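Local coordinates for oxidoreductase (Azotobacter vinelandii, PDB 7D5M), which binds NAD+ through a Rossmann domain and, as a homologue of inositol dehydrogenase, probably oxidises a sugar or polyol-like substrate, at residues A[96-101]-A[121-126]. Numbering follows the deposited sequence.
Sequences THFAIT and LEEAET. With NAD (nicotinamide-adenine-dinucleotide), chain B.
F98 lays one face of its ring against the side chain of E123, where helices 97-106 and 121-133 of the Rossmann domain run next to each other at the surface. One residue earlier, H97 belongs to the NAD pocket, its ring held by the backbone oxygens of T92 and P116. With CG anti to the backbone N (chi1 174°), the phenyl group of F98 reaches across to the other helix. E123 slants across the ring, and its CG sits 4.1 Å from the centroid in a CH-pi contact, offset toward the rim. Extended beyond CG, the glutamate brings OE2 to 3.6 Å from F98 CG, its carboxylate plane turned 38° from the ring. Farther along the ring, F98 CE1 comes within 3.4 Å of the backbone O of E123, and the methyl CG2 of T126 loosely meets the edge at CZ. T126 OG1 hydrogen-bonds to E122 O at 3.0 Å, which helps hold chi1 so that the methyl points at the ring. Were F98 cut back to an alanine, the E123 methylenes would probably lose their aromatic face and a gap would open between the helices. The contact is chiefly dispersion and CH-pi packing, joining two successive Rossmann helices without a polar bond to the ring.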
ATOM      1  N   THR A  96      10.946 -30.760 -25.013  1.00 16.87           N
ATOM      2  CA  THR A  96      12.235 -30.956 -25.725  1.00 15.96           C
ATOM      3  C   THR A  96      13.434 -30.671 -24.804  1.00 14.88           C
ATOM      4  O   THR A  96      14.568 -30.875 -25.263  1.00 15.18           O
ATOM      5  CB  THR A  96      12.292 -30.111 -27.004  1.00 17.14           C
ATOM      6  OG1 THR A  96      12.074 -28.748 -26.638  1.00 16.35           O
ATOM      7  CG2 THR A  96      11.279 -30.554 -28.042  1.00 18.00           C
ATOM      8  N   HIS A  97      13.224 -30.229 -23.560  1.00 14.27           N
ATOM      9  CA  HIS A  97      14.331 -29.831 -22.644  1.00 13.82           C
ATOM     10  C   HIS A  97      15.274 -31.015 -22.414  1.00 13.75           C
ATOM     11  O   HIS A  97      16.492 -30.826 -22.459  1.00 12.88           O
ATOM     12  CB  HIS A  97      13.804 -29.327 -21.302  1.00 13.38           C
ATOM     13  CG  HIS A  97      13.119 -28.008 -21.383  1.00 13.14           C
ATOM     14  ND1 HIS A  97      12.667 -27.365 -20.259  1.00 13.27           N
ATOM     15  CD2 HIS A  97      12.810 -27.220 -22.435  1.00 13.20           C
ATOM     16  CE1 HIS A  97      12.091 -26.234 -20.608  1.00 13.25           C
ATOM     17  NE2 HIS A  97      12.173 -26.114 -21.938  1.00 13.37           N
ATOM     18  N   PHE A  98      14.719 -32.200 -22.156  1.00 13.73           N
ATOM     19  CA  PHE A  98      15.526 -33.393 -21.806  1.00 14.53           C
ATOM     20  C   PHE A  98      16.470 -33.732 -22.965  1.00 14.44           C
ATOM     21  O   PHE A  98      17.693 -33.819 -22.743  1.00 14.27           O
ATOM     22  CB  PHE A  98      14.636 -34.583 -21.449  1.00 14.80           C
ATOM     23  CG  PHE A  98      15.423 -35.843 -21.222  1.00 15.81           C
ATOM     24  CD1 PHE A  98      16.028 -36.096 -20.001  1.00 16.79           C
ATOM     25  CD2 PHE A  98      15.594 -36.760 -22.252  1.00 17.06           C
ATOM     26  CE1 PHE A  98      16.770 -37.251 -19.806  1.00 16.74           C
ATOM     27  CE2 PHE A  98      16.343 -37.910 -22.057  1.00 17.21           C
ATOM     28  CZ  PHE A  98      16.925 -38.156 -20.834  1.00 17.80           C
ATOM     29  N   ALA A  99      15.925 -33.915 -24.172  1.00 14.48           N
ATOM     30  CA  ALA A  99      16.682 -34.367 -25.365  1.00 14.10           C
ATOM     31  C   ALA A  99      17.755 -33.326 -25.715  1.00 14.02           C
ATOM     32  O   ALA A  99      18.901 -33.712 -25.998  1.00 14.23           O
ATOM     33  CB  ALA A  99      15.746 -34.619 -26.528  1.00 15.01           C
ATOM     34  N   ILE A 100      17.413 -32.041 -25.660  1.00 12.99           N
ATOM     35  CA  ILE A 100      18.356 -30.964 -26.076  1.00 12.87           C
ATOM     36  C   ILE A 100      19.465 -30.848 -25.026  1.00 12.34           C
ATOM     37  O   ILE A 100      20.639 -30.766 -25.439  1.00 12.32           O
ATOM     38  CB  ILE A 100      17.639 -29.624 -26.311  1.00 12.96           C
ATOM     39  CG1 ILE A 100      16.599 -29.737 -27.429  1.00 13.23           C
ATOM     40  CG2 ILE A 100      18.666 -28.540 -26.600  1.00 12.73           C
ATOM     41  CD1 ILE A 100      15.669 -28.561 -27.512  1.00 13.97           C
ATOM     42  N   THR A 101      19.111 -30.828 -23.736  1.00 12.55           N
ATOM     43  CA  THR A 101      20.099 -30.737 -22.627  1.00 13.12           C
ATOM     44  C   THR A 101      21.028 -31.960 -22.690  1.00 13.48           C
ATOM     45  O   THR A 101      22.259 -31.780 -22.612  1.00 13.29           O
ATOM     46  CB  THR A 101      19.411 -30.588 -21.266  1.00 13.18           C
ATOM     47  OG1 THR A 101      18.637 -29.389 -21.313  1.00 13.41           O
ATOM     48  CG2 THR A 101      20.382 -30.479 -20.113  1.00 13.55           C
ATOM     49  N   LEU A 121      11.060 -37.486 -12.833  1.00 16.48           N
ATOM     50  CA  LEU A 121      12.206 -37.556 -11.901  1.00 17.63           C
ATOM     51  C   LEU A 121      13.266 -38.499 -12.482  1.00 18.63           C
ATOM     52  O   LEU A 121      14.462 -38.185 -12.361  1.00 20.24           O
ATOM     53  CB  LEU A 121      11.699 -38.019 -10.535  1.00 17.24           C
ATOM     54  CG  LEU A 121      12.745 -38.133  -9.428  1.00 17.32           C
ATOM     55  CD1 LEU A 121      13.505 -36.830  -9.252  1.00 17.32           C
ATOM     56  CD2 LEU A 121      12.090 -38.552  -8.118  1.00 17.48           C
ATOM     57  N   GLU A 122      12.864 -39.601 -13.115  1.00 20.37           N
ATOM     58  CA  GLU A 122      13.850 -40.580 -13.646  1.00 21.69           C
ATOM     59  C   GLU A 122      14.693 -39.891 -14.740  1.00 20.05           C
ATOM     60  O   GLU A 122      15.925 -40.061 -14.733  1.00 18.88           O
ATOM     61  CB  GLU A 122      13.147 -41.867 -14.095  1.00 26.28           C
ATOM     62  CG  GLU A 122      14.092 -42.867 -14.747  1.00 30.33           C
ATOM     63  CD  GLU A 122      13.644 -44.325 -14.737  1.00 36.57           C
ATOM     64  OE1 GLU A 122      13.302 -44.848 -15.828  1.00 39.05           O
ATOM     65  OE2 GLU A 122      13.670 -44.949 -13.648  1.00 43.47           O
ATOM     66  N   GLU A 123      14.070 -39.097 -15.614  1.00 18.01           N
ATOM     67  CA  GLU A 123      14.765 -38.282 -16.647  1.00 18.74           C
ATOM     68  C   GLU A 123      15.699 -37.272 -15.968  1.00 17.43           C
ATOM     69  O   GLU A 123      16.837 -37.093 -16.432  1.00 16.98           O
ATOM     70  CB  GLU A 123      13.774 -37.495 -17.507  1.00 19.56           C
ATOM     71  CG  GLU A 123      13.147 -38.274 -18.642  1.00 22.09           C
ATOM     72  CD  GLU A 123      12.100 -37.449 -19.374  1.00 24.68           C
ATOM     73  OE1 GLU A 123      11.169 -36.964 -18.705  1.00 28.13           O
ATOM     74  OE2 GLU A 123      12.226 -37.263 -20.595  1.00 29.90           O
ATOM     75  N   ALA A 124      15.217 -36.588 -14.927  1.00 16.43           N
ATOM     76  CA  ALA A 124      15.998 -35.572 -14.186  1.00 15.75           C
ATOM     77  C   ALA A 124      17.270 -36.214 -13.617  1.00 15.43           C
ATOM     78  O   ALA A 124      18.359 -35.614 -13.746  1.00 14.78           O
ATOM     79  CB  ALA A 124      15.166 -34.966 -13.085  1.00 15.39           C
ATOM     80  N   GLU A 125      17.131 -37.385 -12.990  1.00 16.10           N
ATOM     81  CA  GLU A 125      18.264 -38.116 -12.363  1.00 16.89           C
ATOM     82  C   GLU A 125      19.278 -38.476 -13.457  1.00 16.62           C
ATOM     83  O   GLU A 125      20.494 -38.334 -13.205  1.00 15.63           O
ATOM     84  CB  GLU A 125      17.762 -39.350 -11.611  1.00 17.56           C
ATOM     85  CG  GLU A 125      16.911 -39.005 -10.404  1.00 19.08           C
ATOM     86  CD  GLU A 125      17.664 -38.634  -9.142  1.00 21.07           C
ATOM     87  OE1 GLU A 125      18.896 -38.427  -9.197  1.00 22.95           O
ATOM     88  OE2 GLU A 125      17.008 -38.557  -8.097  1.00 24.96           O
ATOM     89  N   THR A 126      18.804 -38.909 -14.625  1.00 16.06           N
ATOM     90  CA  THR A 126      19.668 -39.260 -15.783  1.00 16.84           C
ATOM     91  C   THR A 126      20.425 -38.018 -16.263  1.00 16.13           C
ATOM     92  O   THR A 126      21.649 -38.102 -16.467  1.00 14.86           O
ATOM     93  CB  THR A 126      18.846 -39.862 -16.927  1.00 17.04           C
ATOM     94  OG1 THR A 126      18.230 -41.014 -16.359  1.00 17.79           O
ATOM     95  CG2 THR A 126      19.691 -40.200 -18.133  1.00 18.20           C
TER
HETATM   96  PA  NAD B 500       7.039 -19.919 -26.486  1.00 22.31           P
HETATM   97  O1A NAD B 500       6.094 -20.904 -27.101  1.00 23.28           O
HETATM   98  O2A NAD B 500       6.630 -18.493 -26.289  1.00 20.27           O
HETATM   99  O5B NAD B 500       8.418 -19.957 -27.307  1.00 21.11           O
HETATM  100  C5B NAD B 500       8.959 -21.190 -27.876  1.00 19.22           C
HETATM  101  C4B NAD B 500      10.076 -20.811 -28.818  1.00 18.31           C
HETATM  102  O4B NAD B 500      10.889 -21.973 -29.126  1.00 17.49           O
HETATM  103  C3B NAD B 500       9.623 -20.269 -30.180  1.00 17.91           C
HETATM  104  O3B NAD B 500      10.554 -19.302 -30.642  1.00 16.96           O
HETATM  105  C2B NAD B 500       9.628 -21.536 -31.042  1.00 17.11           C
HETATM  106  O2B NAD B 500       9.711 -21.305 -32.429  1.00 16.39           O
HETATM  107  C1B NAD B 500      10.906 -22.179 -30.524  1.00 17.63           C
HETATM  108  N9A NAD B 500      11.014 -23.612 -30.752  1.00 18.69           N
HETATM  109  C8A NAD B 500      10.046 -24.550 -30.504  1.00 18.17           C
HETATM  110  N7A NAD B 500      10.445 -25.776 -30.735  1.00 18.83           N
HETATM  111  C5A NAD B 500      11.763 -25.641 -31.141  1.00 19.06           C
HETATM  112  C6A NAD B 500      12.736 -26.591 -31.514  1.00 19.67           C
HETATM  113  N6A NAD B 500      12.524 -27.909 -31.511  1.00 19.35           N
HETATM  114  N1A NAD B 500      13.962 -26.122 -31.853  1.00 19.96           N
HETATM  115  C2A NAD B 500      14.164 -24.796 -31.846  1.00 19.43           C
HETATM  116  N3A NAD B 500      13.331 -23.812 -31.499  1.00 18.79           N
HETATM  117  C4A NAD B 500      12.129 -24.308 -31.154  1.00 19.04           C
HETATM  118  O3  NAD B 500       7.507 -20.462 -25.036  1.00 21.69           O
HETATM  119  PN  NAD B 500       8.040 -19.629 -23.751  1.00 21.76           P
HETATM  120  O1N NAD B 500       6.869 -19.117 -22.959  1.00 22.52           O
HETATM  121  O2N NAD B 500       9.079 -18.650 -24.210  1.00 18.56           O
HETATM  122  O5D NAD B 500       8.725 -20.783 -22.875  1.00 22.26           O
HETATM  123  C5D NAD B 500       9.830 -21.547 -23.363  1.00 20.09           C
HETATM  124  C4D NAD B 500      10.426 -22.236 -22.167  1.00 20.46           C
HETATM  125  O4D NAD B 500      10.785 -21.233 -21.183  1.00 20.51           O
HETATM  126  C3D NAD B 500       9.468 -23.194 -21.449  1.00 19.21           C
HETATM  127  O3D NAD B 500      10.194 -24.299 -20.942  1.00 19.76           O
HETATM  128  C2D NAD B 500       8.890 -22.328 -20.323  1.00 20.29           C
HETATM  129  O2D NAD B 500       8.447 -23.085 -19.206  1.00 18.49           O
HETATM  130  C1D NAD B 500      10.119 -21.495 -19.954  1.00 21.01           C
HETATM  131  N1N NAD B 500       9.813 -20.188 -19.298  1.00 20.98           N
HETATM  132  C2N NAD B 500      10.447 -19.868 -18.117  1.00 21.59           C
HETATM  133  C3N NAD B 500      10.149 -18.679 -17.448  1.00 20.09           C
HETATM  134  C7N NAD B 500      10.999 -18.327 -16.247  1.00 19.39           C
HETATM  135  O7N NAD B 500      12.057 -18.940 -16.064  1.00 17.44           O
HETATM  136  N7N NAD B 500      10.577 -17.342 -15.459  1.00 15.95           N
HETATM  137  C4N NAD B 500       9.106 -17.878 -17.926  1.00 21.56           C
HETATM  138  C5N NAD B 500       8.464 -18.226 -19.113  1.00 20.98           C
HETATM  139  C6N NAD B 500       8.937 -19.292 -19.845  1.00 21.30           C